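Local coordinates for phosphatidylinositol transfer protein SFH5 (Saccharomyces cerevisiae, PDB 6W32) that binds and transfers phosphatidylinositol, regulates phosphatidylinositol 4,5-bisphosphate at the plasma membrane, and binds heme b, with a possible part in responses to organic oxidants, at residues V117-F122 with K279-N284; V133-Y138 with T180-Y185; Y217-V222 with K245-L250. One frame throughout, in Å; residues are numbered along the deposited sequence.

Contact 1 (V117-F122 with K279-N284)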
loop_
_atom_site.group_PDB
_atom_site.type_symbol
_atom_site.label_atom_id
_atom_site.label_comp_id
_atom_site.label_asym_id
_atom_site.label_seq_id
_atom_site.Cartn_x
_atom_site.Cartn_y
_atom_site.Cartn_z
ATOM N N VAL A 117 12.149 9.755 -6.139
ATOM C CA VAL A 117 12.515 8.369 -5.869
ATOM C C VAL A 117 11.300 7.514 -5.589
ATOM O O VAL A 117 11.446 6.387 -5.122
ATOM C CB VAL A 117 13.541 8.243 -4.736
ATOM C CG1 VAL A 117 14.892 8.624 -5.255
ATOM C CG2 VAL A 117 13.154 9.116 -3.593
ATOM N N GLY A 118 10.102 8.028 -5.877
ATOM C CA GLY A 118 8.877 7.250 -5.907
ATOM C C GLY A 118 8.331 7.134 -7.316
ATOM O O GLY A 118 7.957 8.129 -7.927
ATOM N N ILE A 119 8.304 5.920 -7.851
ATOM C CA ILE A 119 7.849 5.630 -9.205
ATOM C C ILE A 119 6.668 4.680 -9.110
ATOM O O ILE A 119 6.683 3.735 -8.313
ATOM C CB ILE A 119 8.969 4.998 -10.064
ATOM C CG1 ILE A 119 10.122 5.978 -10.245
ATOM C CG2 ILE A 119 8.428 4.576 -11.414
ATOM C CD1 ILE A 119 9.657 7.378 -10.503
ATOM N N LEU A 120 5.657 4.914 -9.941
ATOM C CA LEU A 120 4.421 4.147 -9.902
ATOM C C LEU A 120 4.090 3.707 -11.322
ATOM O O LEU A 120 3.964 4.556 -12.209
ATOM C CB LEU A 120 3.298 4.994 -9.299
ATOM C CG LEU A 120 1.892 4.488 -9.577
ATOM C CD1 LEU A 120 1.704 3.077 -8.996
ATOM C CD2 LEU A 120 0.857 5.444 -9.021
ATOM N N THR A 121 3.962 2.389 -11.546
ATOM C CA THR A 121 3.747 1.852 -12.890
ATOM C C THR A 121 2.626 0.826 -12.912
ATOM O O THR A 121 2.375 0.128 -11.933
ATOM C CB THR A 121 4.993 1.178 -13.453
ATOM O OG1 THR A 121 5.120 -0.130 -12.878
ATOM C CG2 THR A 121 6.223 1.984 -13.138
ATOM N N PHE A 122 1.975 0.715 -14.057
ATOM C CA PHE A 122 0.871 -0.214 -14.211
ATOM C C PHE A 122 0.959 -0.874 -15.573
ATOM O O PHE A 122 1.224 -0.208 -16.573
ATOM C CB PHE A 122 -0.475 0.487 -14.065
ATOM C CG PHE A 122 -1.645 -0.425 -14.245
ATOM C CD1 PHE A 122 -2.422 -0.355 -15.376
ATOM C CD2 PHE A 122 -1.972 -1.356 -13.273
ATOM C CE1 PHE A 122 -3.503 -1.192 -15.545
ATOM C CE2 PHE A 122 -3.063 -2.203 -13.430
ATOM C CZ PHE A 122 -3.822 -2.118 -14.568
ATOM N N LYS A 279 10.429 6.691 -17.879
ATOM C CA LYS A 279 9.421 6.874 -18.903
ATOM C C LYS A 279 8.210 5.990 -18.680
ATOM O O LYS A 279 7.191 6.198 -19.338
ATOM C CB LYS A 279 10.007 6.607 -20.295
ATOM C CG LYS A 279 11.060 7.611 -20.800
ATOM C CD LYS A 279 10.515 8.562 -21.898
ATOM C CE LYS A 279 11.581 9.608 -22.334
ATOM N NZ LYS A 279 11.197 10.600 -23.428
ATOM N N GLN A 280 8.285 5.015 -17.774
ATOM C CA GLN A 280 7.140 4.143 -17.529
ATOM C C GLN A 280 6.195 4.702 -16.472
ATOM O O GLN A 280 5.073 4.207 -16.334
ATOM C CB GLN A 280 7.628 2.745 -17.128
ATOM C CG GLN A 280 7.089 1.618 -17.996
ATOM C CD GLN A 280 7.618 0.264 -17.585
ATOM O OE1 GLN A 280 8.765 0.142 -17.164
ATOM N NE2 GLN A 280 6.775 -0.765 -17.691
ATOM N N ASN A 281 6.606 5.739 -15.757
ATOM C CA ASN A 281 5.846 6.258 -14.633
ATOM C C ASN A 281 4.410 6.610 -15.003
ATOM O O ASN A 281 4.077 6.793 -16.178
ATOM C CB ASN A 281 6.572 7.480 -14.079
ATOM C CG ASN A 281 6.192 7.802 -12.641
ATOM O OD1 ASN A 281 5.183 7.318 -12.113
ATOM N ND2 ASN A 281 7.004 8.644 -12.003
ATOM N N VAL A 282 3.550 6.681 -14.003
ATOM C CA VAL A 282 2.208 7.226 -14.142
ATOM C C VAL A 282 2.187 8.550 -13.384
ATOM O O VAL A 282 2.703 8.632 -12.257
ATOM C CB VAL A 282 1.167 6.216 -13.606
ATOM C CG1 VAL A 282 -0.223 6.465 -14.160
ATOM C CG2 VAL A 282 1.596 4.844 -13.957
ATOM N N THR A 283 1.621 9.607 -14.022
ATOM C CA THR A 283 1.596 10.937 -13.397
ATOM C C THR A 283 0.182 11.497 -13.209
ATOM O O THR A 283 -0.109 12.096 -12.160
ATOM C CB THR A 283 2.474 11.906 -14.213
ATOM O OG1 THR A 283 2.274 11.677 -15.623
ATOM C CG2 THR A 283 3.964 11.671 -13.879
ATOM N N ASN A 284 -0.704 11.312 -14.189
ATOM C CA ASN A 284 -2.146 11.325 -13.946
ATOM C C ASN A 284 -2.473 10.323 -12.836
ATOM O O ASN A 284 -2.358 9.105 -13.032
ATOM C CB ASN A 284 -2.885 10.948 -15.233
ATOM C CG ASN A 284 -2.566 9.514 -15.685
ATOM O OD1 ASN A 284 -1.391 9.164 -15.836
ATOM N ND2 ASN A 284 -3.592 8.672 -15.841
#
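Leu120 and Val282 carry the firm centre of this contact, where a chain leaving a short helix reaches the edge of a β-sheet. Val282 N donates to Leu120 O at 2.8 Å, and the donor sits almost straight in line with the carbonyl, at a C=O...N angle of 173°, although the N-H itself is bent. It is the sole backbone hydrogen bond between the segments, so they meet at one point without pairing as strands. Packing closes around it. With CG1 of Val282 anti to the backbone N (chi1 -159°), CG2 is left beside that N and follows the bond to the strand, where it lies 3.8 Å from Thr121 CA and 4.4 Å from Leu120 CG. Thr121 CG2 rests 4.3 Å from Gln280 CB, and farther back along the strand the Ile119 side chain crosses that of Asn281 at a slant.

The outer part is much looser. Phe122, an exposed residue, meets Val282 mainly through its backbone N, and its ring makes no close contact with 279-284. Gln280 turns its amide elsewhere, NE2 bonding to Asp262 O.

Thr121 OG1 is bonded to Trp135 NE1; the backbones of Ile119 and Thr121 are hydrogen-bonded to Trp135 and Val133 of strand 132-136, and that of Val117 to Leu137 just after it. Segment 279-284 therefore covers the other border of strand 118-122. An irregular segment thus lies against an outermost strand, held by one backbone hydrogen bond, in the mixed sheet of the CRAL-TRIO (Sec14-like) fold.

Contact 2 (V133-Y138 with T180-Y185). With HEM (protoporphyrin IX containing Fe), chain D.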
loop_
_atom_site.group_PDB
_atom_site.type_symbol
_atom_site.label_atom_id
_atom_site.label_comp_id
_atom_site.label_asym_id
_atom_site.label_seq_id
_atom_site.Cartn_x
_atom_site.Cartn_y
_atom_site.Cartn_z
ATOM N N VAL A 133 2.460 -1.761 -9.557
ATOM C CA VAL A 133 3.727 -1.824 -8.838
ATOM C C VAL A 133 4.065 -0.428 -8.349
ATOM O O VAL A 133 3.849 0.549 -9.081
ATOM C CB VAL A 133 4.860 -2.360 -9.754
ATOM C CG1 VAL A 133 6.110 -2.664 -8.962
ATOM C CG2 VAL A 133 4.433 -3.610 -10.490
ATOM N N THR A 134 4.610 -0.314 -7.133
ATOM C CA THR A 134 5.272 0.941 -6.762
ATOM C C THR A 134 6.748 0.683 -6.520
ATOM O O THR A 134 7.155 -0.426 -6.162
ATOM C CB THR A 134 4.694 1.651 -5.518
ATOM O OG1 THR A 134 5.116 0.982 -4.323
ATOM C CG2 THR A 134 3.216 1.714 -5.549
ATOM N N TRP A 135 7.546 1.724 -6.695
ATOM C CA TRP A 135 8.985 1.568 -6.683
ATOM C C TRP A 135 9.591 2.668 -5.830
ATOM O O TRP A 135 9.318 3.847 -6.054
ATOM C CB TRP A 135 9.564 1.658 -8.098
ATOM C CG TRP A 135 8.992 0.784 -9.195
ATOM C CD1 TRP A 135 7.715 0.795 -9.716
ATOM C CD2 TRP A 135 9.729 -0.171 -9.960
ATOM N NE1 TRP A 135 7.626 -0.121 -10.758
ATOM C CE2 TRP A 135 8.847 -0.724 -10.915
ATOM C CE3 TRP A 135 11.051 -0.611 -9.923
ATOM C CZ2 TRP A 135 9.251 -1.697 -11.818
ATOM C CZ3 TRP A 135 11.454 -1.564 -10.809
ATOM C CH2 TRP A 135 10.555 -2.112 -11.753
ATOM N N ASN A 136 10.452 2.299 -4.895
ATOM C CA ASN A 136 11.191 3.275 -4.115
ATOM C C ASN A 136 12.660 3.191 -4.494
ATOM O O ASN A 136 13.275 2.129 -4.376
ATOM C CB ASN A 136 11.000 3.045 -2.620
ATOM C CG ASN A 136 9.560 3.153 -2.210
ATOM O OD1 ASN A 136 8.870 2.136 -2.042
ATOM N ND2 ASN A 136 9.078 4.380 -2.078
ATOM N N LEU A 137 13.211 4.293 -4.986
ATOM C CA LEU A 137 14.605 4.296 -5.406
ATOM C C LEU A 137 15.474 4.740 -4.241
ATOM O O LEU A 137 16.252 5.688 -4.330
ATOM C CB LEU A 137 14.794 5.177 -6.633
ATOM C CG LEU A 137 13.827 4.752 -7.724
ATOM C CD1 LEU A 137 13.932 5.635 -8.918
ATOM C CD2 LEU A 137 14.103 3.311 -8.085
ATOM N N TYR A 138 15.315 4.010 -3.138
ATOM C CA TYR A 138 15.927 4.430 -1.884
ATOM C C TYR A 138 17.452 4.487 -1.966
ATOM O O TYR A 138 18.075 5.317 -1.301
ATOM C CB TYR A 138 15.480 3.506 -0.759
ATOM C CG TYR A 138 14.068 3.763 -0.268
ATOM C CD1 TYR A 138 13.472 5.014 -0.378
ATOM C CD2 TYR A 138 13.330 2.748 0.322
ATOM C CE1 TYR A 138 12.166 5.224 0.086
ATOM C CE2 TYR A 138 12.038 2.969 0.795
ATOM C CZ TYR A 138 11.473 4.191 0.676
ATOM O OH TYR A 138 10.201 4.342 1.145
ATOM N N THR A 180 2.207 -4.889 -5.980
ATOM C CA THR A 180 3.576 -5.356 -5.873
ATOM C C THR A 180 4.469 -4.141 -5.670
ATOM O O THR A 180 4.102 -3.023 -6.052
ATOM C CB THR A 180 3.953 -6.186 -7.101
ATOM O OG1 THR A 180 3.146 -7.377 -7.103
ATOM C CG2 THR A 180 5.428 -6.565 -7.106
ATOM N N GLN A 181 5.608 -4.341 -5.006
ATOM C CA GLN A 181 6.447 -3.226 -4.614
ATOM C C GLN A 181 7.894 -3.596 -4.848
ATOM O O GLN A 181 8.277 -4.737 -4.599
ATOM C CB GLN A 181 6.207 -2.858 -3.140
ATOM C CG GLN A 181 4.813 -2.292 -2.895
ATOM C CD GLN A 181 4.456 -2.156 -1.429
ATOM O OE1 GLN A 181 3.295 -2.337 -1.040
ATOM N NE2 GLN A 181 5.441 -1.831 -0.610
ATOM N N VAL A 182 8.692 -2.661 -5.352
ATOM C CA VAL A 182 10.126 -2.878 -5.473
ATOM C C VAL A 182 10.852 -1.789 -4.708
ATOM O O VAL A 182 10.502 -0.610 -4.819
ATOM C CB VAL A 182 10.620 -2.901 -6.941
ATOM C CG1 VAL A 182 12.162 -2.807 -7.015
ATOM C CG2 VAL A 182 10.204 -4.142 -7.605
ATOM N N HIS A 183 11.876 -2.186 -3.959
ATOM C CA HIS A 183 12.904 -1.279 -3.484
ATOM C C HIS A 183 14.160 -1.501 -4.310
ATOM O O HIS A 183 14.510 -2.650 -4.635
ATOM C CB HIS A 183 13.220 -1.502 -2.009
ATOM C CG HIS A 183 12.128 -1.055 -1.095
ATOM N ND1 HIS A 183 12.270 -1.014 0.274
ATOM C CD2 HIS A 183 10.867 -0.632 -1.359
ATOM C CE1 HIS A 183 11.145 -0.578 0.814
ATOM N NE2 HIS A 183 10.273 -0.353 -0.155
ATOM N N ASP A 184 14.725 -0.397 -4.776
ATOM C CA ASP A 184 16.032 -0.422 -5.376
ATOM C C ASP A 184 16.939 0.206 -4.353
ATOM O O ASP A 184 16.811 1.382 -4.015
ATOM C CB ASP A 184 16.048 0.387 -6.672
ATOM C CG ASP A 184 17.406 0.380 -7.346
ATOM O OD1 ASP A 184 18.336 -0.257 -6.808
ATOM O OD2 ASP A 184 17.544 1.011 -8.416
ATOM N N TYR A 185 17.867 -0.598 -3.867
ATOM C CA TYR A 185 18.898 -0.119 -2.977
ATOM C C TYR A 185 20.239 0.017 -3.669
ATOM O O TYR A 185 21.280 -0.023 -2.993
ATOM C CB TYR A 185 19.003 -1.070 -1.796
ATOM C CG TYR A 185 17.759 -1.080 -0.953
ATOM C CD1 TYR A 185 17.379 0.053 -0.258
ATOM C CD2 TYR A 185 16.984 -2.217 -0.823
ATOM C CE1 TYR A 185 16.248 0.068 0.518
ATOM C CE2 TYR A 185 15.862 -2.215 -0.034
ATOM C CZ TYR A 185 15.501 -1.058 0.646
ATOM O OH TYR A 185 14.374 -1.005 1.436
HETATM C CHA HEM D . 11.540 -1.525 4.617
HETATM C CHB HEM D . 14.184 2.386 3.770
HETATM C CHC HEM D . 18.087 -0.415 3.224
HETATM C CHD HEM D . 15.306 -4.400 3.588
HETATM C C1A HEM D . 11.936 -0.228 4.423
HETATM C C2A HEM D . 11.059 0.894 4.588
HETATM C C3A HEM D . 11.784 2.013 4.389
HETATM C C4A HEM D . 13.134 1.579 4.068
HETATM C CMA HEM D . 11.378 3.507 4.424
HETATM C CAA HEM D . 9.604 0.652 5.020
HETATM C CBA HEM D . 8.508 0.837 3.996
HETATM C CGA HEM D . 8.909 1.092 2.593
HETATM O O1A HEM D . 9.365 2.265 2.411
HETATM O O2A HEM D . 8.067 0.578 1.784
HETATM C C1B HEM D . 15.476 1.979 3.608
HETATM C C2B HEM D . 16.597 2.860 3.435
HETATM C C3B HEM D . 17.685 2.103 3.284
HETATM C C4B HEM D . 17.283 0.698 3.359
HETATM C CMB HEM D . 16.475 4.399 3.425
HETATM C CAB HEM D . 19.125 2.605 3.042
HETATM C CBB HEM D . 20.139 2.197 3.783
HETATM C C1C HEM D . 17.720 -1.748 3.252
HETATM C C2C HEM D . 18.571 -2.950 3.099
HETATM C C3C HEM D . 17.787 -4.046 3.205
HETATM C C4C HEM D . 16.420 -3.594 3.421
HETATM C CMC HEM D . 20.102 -2.963 2.844
HETATM C CAC HEM D . 18.237 -5.529 3.091
HETATM C CBC HEM D . 17.519 -6.437 2.391
HETATM C C1D HEM D . 14.044 -4.016 3.951
HETATM C C2D HEM D . 12.945 -4.884 4.301
HETATM C C3D HEM D . 11.787 -3.944 4.647
HETATM C C4D HEM D . 12.304 -2.632 4.454
HETATM C CMD HEM D . 12.897 -6.414 4.335
HETATM C CAD HEM D . 10.337 -4.233 5.052
HETATM C CBD HEM D . 9.463 -3.870 3.846
HETATM C CGD HEM D . 8.038 -4.250 4.162
HETATM O O1D HEM D . 7.123 -3.889 3.351
HETATM O O2D HEM D . 7.801 -4.677 5.344
HETATM N NA HEM D . 13.193 0.212 4.123
HETATM N NB HEM D . 15.924 0.675 3.559
HETATM N NC HEM D . 16.469 -2.215 3.450
HETATM N ND HEM D . 13.624 -2.679 4.073
HETATM FE FE HEM D . 14.786 -1.004 3.693
#
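Thr134 is bonded through its N to Thr180 and through its O to Val182 at the start of a parallel β ladder between strands 133-136 and 180-184. Four backbone bonds make it: Thr134 N to Thr180 O, Val182 N to Thr134 O at 2.8 Å, Asn136 N to Val182 O, and Asp184 N to Asn136 O at 2.9 Å with a nearly straight N-H (174°).

Apolar packing occupies the face holding Val133, Trp135 and Val182. The Trp135 indole has Val133 CG1 and Val182 CB over one face, each toward the rim, and CE3 approaches Val182 CB to 3.8 Å.

At the heme end the contact turns aromatic. Tyr138 turns its edge to the face of His183 in a T-shaped pair, centroids 5.0 Å apart and planes at 72°, while Asn136 CB sits over the centre of the Tyr138 ring.

Polar and metal bonds complete the site. Tyr185 OH binds the heme iron at 2.3 Å. His183 ND1 donates to the same oxygen, though the modelled 2.4 Å is doubtfully short at this resolution. From its other nitrogen, NE2, His183 makes a weak bond to propionate O2A, and Tyr138 OH donates to O1A at 2.6 Å. Arg158 and Lys219 also bond to the heme.

As modelled, one imidazole would link the iron-binding oxygen to a propionate. If the bond from His183 is real, it would probably draw electron density from that oxygen and temper its donation to iron.

Contact 3 (Y217-V222 with K245-L250). With HEM (protoporphyrin IX containing Fe), chain D.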
loop_
_atom_site.group_PDB
_atom_site.type_symbol
_atom_site.label_atom_id
_atom_site.label_comp_id
_atom_site.label_asym_id
_atom_site.label_seq_id
_atom_site.Cartn_x
_atom_site.Cartn_y
_atom_site.Cartn_z
ATOM N N TYR A 217 1.066 -8.393 -2.620
ATOM C CA TYR A 217 1.259 -9.744 -3.175
ATOM C C TYR A 217 2.716 -10.161 -3.101
ATOM O O TYR A 217 3.019 -11.169 -2.474
ATOM C CB TYR A 217 0.778 -9.885 -4.627
ATOM C CG TYR A 217 0.969 -11.297 -5.156
ATOM C CD1 TYR A 217 0.208 -12.362 -4.672
ATOM C CD2 TYR A 217 1.921 -11.576 -6.127
ATOM C CE1 TYR A 217 0.397 -13.681 -5.138
ATOM C CE2 TYR A 217 2.117 -12.865 -6.591
ATOM C CZ TYR A 217 1.349 -13.917 -6.101
ATOM O OH TYR A 217 1.561 -15.200 -6.593
ATOM N N ALA A 218 3.617 -9.382 -3.702
ATOM C CA ALA A 218 5.049 -9.638 -3.670
ATOM C C ALA A 218 5.799 -8.336 -3.516
ATOM O O ALA A 218 5.397 -7.314 -4.082
ATOM C CB ALA A 218 5.538 -10.305 -4.948
ATOM N N LYS A 219 6.911 -8.386 -2.788
ATOM C CA LYS A 219 7.813 -7.253 -2.638
ATOM C C LYS A 219 9.246 -7.700 -2.951
ATOM O O LYS A 219 9.724 -8.717 -2.419
ATOM C CB LYS A 219 7.686 -6.672 -1.237
ATOM C CG LYS A 219 8.461 -5.383 -1.009
ATOM C CD LYS A 219 7.781 -4.534 0.056
ATOM C CE LYS A 219 8.277 -3.092 0.067
ATOM N NZ LYS A 219 7.676 -2.337 1.224
ATOM N N TYR A 220 9.923 -6.963 -3.847
ATOM C CA TYR A 220 11.263 -7.311 -4.302
ATOM C C TYR A 220 12.236 -6.252 -3.821
ATOM O O TYR A 220 11.953 -5.055 -3.911
ATOM C CB TYR A 220 11.349 -7.435 -5.839
ATOM C CG TYR A 220 10.382 -8.440 -6.387
ATOM C CD1 TYR A 220 9.118 -8.046 -6.790
ATOM C CD2 TYR A 220 10.698 -9.799 -6.433
ATOM C CE1 TYR A 220 8.195 -8.959 -7.245
ATOM C CE2 TYR A 220 9.781 -10.729 -6.915
ATOM C CZ TYR A 220 8.523 -10.274 -7.310
ATOM O OH TYR A 220 7.567 -11.127 -7.780
ATOM N N PHE A 221 13.388 -6.701 -3.335
ATOM C CA PHE A 221 14.422 -5.834 -2.787
ATOM C C PHE A 221 15.645 -6.074 -3.645
ATOM O O PHE A 221 16.341 -7.067 -3.431
ATOM C CB PHE A 221 14.707 -6.174 -1.328
ATOM C CG PHE A 221 13.516 -6.062 -0.445
ATOM C CD1 PHE A 221 13.320 -4.927 0.327
ATOM C CD2 PHE A 221 12.581 -7.086 -0.380
ATOM C CE1 PHE A 221 12.226 -4.809 1.176
ATOM C CE2 PHE A 221 11.475 -6.973 0.456
ATOM C CZ PHE A 221 11.300 -5.818 1.246
ATOM N N VAL A 222 15.925 -5.194 -4.605
ATOM C CA VAL A 222 16.925 -5.510 -5.620
ATOM C C VAL A 222 18.172 -4.646 -5.453
ATOM O O VAL A 222 18.150 -3.567 -4.875
ATOM C CB VAL A 222 16.350 -5.382 -7.044
ATOM C CG1 VAL A 222 14.965 -6.015 -7.083
ATOM C CG2 VAL A 222 16.306 -3.940 -7.475
ATOM N N LYS A 245 6.603 -14.002 3.976
ATOM C CA LYS A 245 6.671 -14.973 2.890
ATOM C C LYS A 245 6.567 -14.345 1.498
ATOM O O LYS A 245 6.776 -15.059 0.502
ATOM C CB LYS A 245 5.565 -16.021 3.043
ATOM C CG LYS A 245 5.766 -17.008 4.186
ATOM C CD LYS A 245 4.591 -17.997 4.310
ATOM C CE LYS A 245 3.733 -17.784 5.566
ATOM N NZ LYS A 245 4.489 -17.806 6.889
ATOM N N LYS A 246 6.228 -13.058 1.387
ATOM C CA LYS A 246 6.116 -12.425 0.087
ATOM C C LYS A 246 7.362 -11.642 -0.277
ATOM O O LYS A 246 7.397 -11.017 -1.341
ATOM C CB LYS A 246 4.898 -11.517 0.019
ATOM C CG LYS A 246 3.778 -11.860 1.025
ATOM C CD LYS A 246 2.495 -11.040 0.800
ATOM C CE LYS A 246 1.402 -11.386 1.809
ATOM N NZ LYS A 246 -0.032 -11.009 1.393
ATOM N N PHE A 247 8.399 -11.713 0.555
ATOM C CA PHE A 247 9.658 -10.999 0.351
ATOM C C PHE A 247 10.663 -11.797 -0.485
ATOM O O PHE A 247 10.902 -12.973 -0.218
ATOM C CB PHE A 247 10.276 -10.681 1.712
ATOM C CG PHE A 247 9.579 -9.592 2.441
ATOM C CD1 PHE A 247 8.472 -8.963 1.886
ATOM C CD2 PHE A 247 10.054 -9.152 3.671
ATOM C CE1 PHE A 247 7.838 -7.943 2.549
ATOM C CE2 PHE A 247 9.416 -8.142 4.330
ATOM C CZ PHE A 247 8.303 -7.539 3.760
ATOM N N VAL A 248 11.294 -11.123 -1.448
ATOM C CA VAL A 248 12.355 -11.674 -2.297
ATOM C C VAL A 248 13.496 -10.672 -2.424
ATOM O O VAL A 248 13.261 -9.520 -2.798
ATOM C CB VAL A 248 11.856 -11.989 -3.714
ATOM C CG1 VAL A 248 12.992 -12.443 -4.512
ATOM C CG2 VAL A 248 10.775 -13.018 -3.689
ATOM N N VAL A 249 14.729 -11.117 -2.191
ATOM C CA VAL A 249 15.917 -10.268 -2.174
ATOM C C VAL A 249 16.797 -10.642 -3.362
ATOM O O VAL A 249 17.146 -11.815 -3.537
ATOM C CB VAL A 249 16.695 -10.443 -0.860
ATOM C CG1 VAL A 249 17.840 -9.492 -0.765
ATOM C CG2 VAL A 249 15.758 -10.300 0.316
ATOM N N LEU A 250 17.176 -9.652 -4.167
ATOM C CA LEU A 250 17.898 -9.874 -5.414
ATOM C C LEU A 250 19.192 -9.090 -5.356
ATOM O O LEU A 250 19.161 -7.863 -5.441
ATOM C CB LEU A 250 17.077 -9.416 -6.620
ATOM C CG LEU A 250 15.845 -10.250 -6.965
ATOM C CD1 LEU A 250 15.303 -9.878 -8.344
ATOM C CD2 LEU A 250 16.167 -11.741 -6.883
HETATM C CHA HEM D . 11.540 -1.525 4.617
HETATM C CHB HEM D . 14.184 2.386 3.770
HETATM C CHC HEM D . 18.087 -0.415 3.224
HETATM C CHD HEM D . 15.306 -4.400 3.588
HETATM C C1A HEM D . 11.936 -0.228 4.423
HETATM C C2A HEM D . 11.059 0.894 4.588
HETATM C C3A HEM D . 11.784 2.013 4.389
HETATM C C4A HEM D . 13.134 1.579 4.068
HETATM C CMA HEM D . 11.378 3.507 4.424
HETATM C CAA HEM D . 9.604 0.652 5.020
HETATM C CBA HEM D . 8.508 0.837 3.996
HETATM C CGA HEM D . 8.909 1.092 2.593
HETATM O O1A HEM D . 9.365 2.265 2.411
HETATM O O2A HEM D . 8.067 0.578 1.784
HETATM C C1B HEM D . 15.476 1.979 3.608
HETATM C C2B HEM D . 16.597 2.860 3.435
HETATM C C3B HEM D . 17.685 2.103 3.284
HETATM C C4B HEM D . 17.283 0.698 3.359
HETATM C CMB HEM D . 16.475 4.399 3.425
HETATM C CAB HEM D . 19.125 2.605 3.042
HETATM C CBB HEM D . 20.139 2.197 3.783
HETATM C C1C HEM D . 17.720 -1.748 3.252
HETATM C C2C HEM D . 18.571 -2.950 3.099
HETATM C C3C HEM D . 17.787 -4.046 3.205
HETATM C C4C HEM D . 16.420 -3.594 3.421
HETATM C CMC HEM D . 20.102 -2.963 2.844
HETATM C CAC HEM D . 18.237 -5.529 3.091
HETATM C CBC HEM D . 17.519 -6.437 2.391
HETATM C C1D HEM D . 14.044 -4.016 3.951
HETATM C C2D HEM D . 12.945 -4.884 4.301
HETATM C C3D HEM D . 11.787 -3.944 4.647
HETATM C C4D HEM D . 12.304 -2.632 4.454
HETATM C CMD HEM D . 12.897 -6.414 4.335
HETATM C CAD HEM D . 10.337 -4.233 5.052
HETATM C CBD HEM D . 9.463 -3.870 3.846
HETATM C CGD HEM D . 8.038 -4.250 4.162
HETATM O O1D HEM D . 7.123 -3.889 3.351
HETATM O O2D HEM D . 7.801 -4.677 5.344
HETATM N NA HEM D . 13.193 0.212 4.123
HETATM N NB HEM D . 15.924 0.675 3.559
HETATM N NC HEM D . 16.469 -2.215 3.450
HETATM N ND HEM D . 13.624 -2.679 4.073
HETATM FE FE HEM D . 14.786 -1.004 3.693
#
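A parallel β-α-β crossover brings Lys219 and Phe221 beside Phe247 at the wall of the heme pocket, the axes of the short strands 218-222 and 247-250 approaching to 4.6 Å. Their ladder has four backbone bonds: Lys219 N to Lys246 O, Val248 N to Lys219 O, Phe221 N to Val248 O, and Leu250 N to Phe221 O at 2.8 Å.

On the heme face, the Phe221 ring presents its edge to the face of Phe247. CE2 stands above the ring toward its rim, 3.8 Å from Phe247 CG, and the planes are 72° apart. Phe221 CE1 meets the porphyrin obliquely near heme C2D, while Phe247 CZ comes to 3.3 Å from propionate oxygen O2D. Lys219 CB lies against Phe247. From there CG stands anti to the backbone N (chi1 -173°) and the rest of the chain is extended as far as the propionates, where NZ hydrogen-bonds to both, at 2.7 Å to heme O1D and 3.0 Å to heme O2A. One ammonium bridging two carboxylates should offset their charge within the pocket.

On the other face of the sheet, the one holding Tyr220 and Val222, Tyr220 runs side by side with Val248, CD2 to CB 3.7 Å, and Val222 CG1 packs on Leu250 CB. At the start of the ladder, Lys246 lays its methylenes along Tyr217 O and bonds through NZ to Leu216 O.

Strand 179-184 pairs with the far border of 218-222, helix 229-236 rests Tyr232 on Phe247 and Val249, and Leu256 covers Val222 and Leu250 from the reverse face.

Overall arrangement
From the N terminus the chain first passes the helices before residue 112, then lays down strand 118-122, whose partner in contact 1 arrives only at 279-284. That long loop encloses the other two contacts. Contact 2 closes first, when 180-185 returns to 133-138 after helix 151-166; contact 3 follows in series, as 245-250 joins 217-222 after helix 229-236. None of the loops cross. Strand pairing joins them: 118-122 runs antiparallel to 132-136, and 179-184 is hydrogen-bonded to 216-222, giving one five-stranded sheet. Contacts 2 and 3 share the heme, whereas contact 1, about 19 Å from contact 3 between centres, lies at the opposite border of the sheet from strand 247-250.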